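Local coordinates for protein esterase (Sinorhizobium meliloti 1021, PDB 4TX1) that acts as a carbohydrate acetylesterase of the SGNH-hydrolase family, probably cleaving acetyl and aryl esters, at residues G214-P217 and V218-M222. Numbering follows the deposited sequence.
Sequences GLEP and VVRMM
Glu216 and Arg220 form an i to i+4 salt bridge on helix 205-223. Their side chains run side by side and point the same way. Arg220 NE donates to Glu216 OE1 at 2.8 Å, with the oxygen only 3° out of the guanidinium plane. OE1 accepts this bond with its anti lone pair, away from OE2. Arg220 NH2 adds a weak bond to the same OE1 at 3.2 Å. Both bonds go to OE1, and the planes are 47° apart, so this is not a flat two-oxygen pairing. Glu216 holds CG anti to its backbone N (chi1 169°) and stays extended beyond it, which carries OE1 out to the extended arm of Arg220. An alanine in place of Arg220 would probably leave the Glu216 carboxylate without its charged mate and freer to turn.

Backbone hydrogen bonds of the i to i+4 kind join Val219 N to Leu215 O, Arg220 N to Glu216 O and Met221 N to Pro217 O. Pro217 has no N-H to give to the turn before, and the helix kinks there. The preceding pair, Gly214 O and Val218 N, is too far apart to bond directly; a water sits between them, donating to Gly214 O at 2.8 Å and accepting from Val218 N at 2.9 Å.

The apolar contacts are looser. Leu215 CD2 lies 4.2 Å from Val218 CG1, and Leu215 CB meets Val219 CG2.

This last helix packs on the parallel sheet of the SGNH-hydrolase fold. Leu215, Val218 and Val219 touch Leu142 of strand 140-145; Val219 also touches Leu94 of strand 94-98. Leu215 and Val219 reach helix 41-49 too, beside Glu216 and Arg220, whose NH2 makes a weak hydrogen bond to Ala48 O.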
loop_
_atom_site.group_PDB
_atom_site.type_symbol
_atom_site.label_atom_id
_atom_site.label_comp_id
_atom_site.label_asym_id
_atom_site.label_seq_id
_atom_site.Cartn_x
_atom_site.Cartn_y
_atom_site.Cartn_z
ATOM N N GLY A 214 23.629 13.122 -28.326
ATOM C CA GLY A 214 22.655 12.684 -29.280
ATOM C C GLY A 214 21.258 13.255 -29.140
ATOM O O GLY A 214 20.568 13.448 -30.142
ATOM N N LEU A 215 20.833 13.520 -27.894
ATOM C CA LEU A 215 19.480 14.081 -27.652
ATOM C C LEU A 215 19.360 15.564 -27.886
ATOM O O LEU A 215 18.281 16.099 -28.008
ATOM C CB LEU A 215 19.095 13.736 -26.208
ATOM C CG LEU A 215 18.741 12.297 -25.951
ATOM C CD1 LEU A 215 18.727 11.951 -24.454
ATOM C CD2 LEU A 215 17.378 11.950 -26.546
ATOM N N GLU A 216 20.484 16.265 -28.017
ATOM C CA GLU A 216 20.403 17.730 -28.040
ATOM C C GLU A 216 19.477 18.268 -29.164
ATOM O O GLU A 216 18.680 19.121 -28.883
ATOM C CB GLU A 216 21.791 18.382 -28.100
ATOM C CG GLU A 216 21.651 19.849 -28.398
ATOM C CD GLU A 216 22.953 20.573 -28.651
ATOM O OE1 GLU A 216 22.924 21.804 -28.596
ATOM O OE2 GLU A 216 23.996 19.942 -28.826
ATOM N N PRO A 217 19.597 17.766 -30.409
ATOM C CA PRO A 217 18.781 18.324 -31.489
ATOM C C PRO A 217 17.284 18.132 -31.292
ATOM O O PRO A 217 16.555 19.081 -31.481
ATOM C CB PRO A 217 19.267 17.573 -32.727
ATOM C CG PRO A 217 20.701 17.285 -32.430
ATOM C CD PRO A 217 20.622 16.846 -30.958
ATOM N N VAL A 218 16.836 16.913 -30.905
ATOM C CA VAL A 218 15.419 16.657 -30.703
ATOM C C VAL A 218 14.941 17.405 -29.467
ATOM O O VAL A 218 13.833 17.948 -29.463
ATOM C CB VAL A 218 15.114 15.151 -30.679
ATOM C CG1 VAL A 218 15.648 14.510 -29.408
ATOM C CG2 VAL A 218 13.626 14.892 -30.812
ATOM N N VAL A 219 15.781 17.526 -28.449
ATOM C CA VAL A 219 15.441 18.337 -27.287
ATOM C C VAL A 219 15.269 19.818 -27.609
ATOM O O VAL A 219 14.276 20.383 -27.277
ATOM C CB VAL A 219 16.382 18.102 -26.101
ATOM C CG1 VAL A 219 16.127 19.090 -25.011
ATOM C CG2 VAL A 219 16.211 16.693 -25.615
ATOM N N ARG A 220 16.221 20.423 -28.296
ATOM C CA ARG A 220 15.900 21.716 -28.870
ATOM C C ARG A 220 14.648 21.734 -29.746
ATOM O O ARG A 220 13.793 22.519 -29.548
ATOM C CB ARG A 220 17.091 22.223 -29.686
ATOM C CG ARG A 220 18.326 22.532 -28.856
ATOM C CD ARG A 220 19.485 23.103 -29.655
ATOM N NE ARG A 220 20.654 23.363 -28.819
ATOM C CZ ARG A 220 20.821 24.457 -28.091
ATOM N NH1 ARG A 220 19.891 25.404 -28.089
ATOM N NH2 ARG A 220 21.917 24.609 -27.359
ATOM N N MET A 221 14.479 20.894 -30.710
ATOM C CA MET A 221 13.269 21.058 -31.470
ATOM C C MET A 221 12.027 21.151 -30.569
ATOM O O MET A 221 11.212 21.991 -30.741
ATOM C CB MET A 221 13.158 19.977 -32.519
ATOM C CG MET A 221 11.775 19.737 -33.043
ATOM S SD MET A 221 11.826 18.536 -34.360
ATOM C CE MET A 221 13.314 17.618 -33.932
ATOM N N MET A 222 11.926 20.266 -29.593
ATOM C CA MET A 222 10.755 20.196 -28.737
ATOM C C MET A 222 10.635 21.343 -27.789
ATOM O O MET A 222 9.537 21.663 -27.420
ATOM C CB MET A 222 10.744 18.891 -27.975
ATOM C CG MET A 222 10.675 17.753 -28.933
ATOM S SD MET A 222 10.585 16.189 -28.142
ATOM C CE MET A 222 8.872 16.188 -27.623
HETATM O O HOH W 1 18.283 14.413 -31.401
#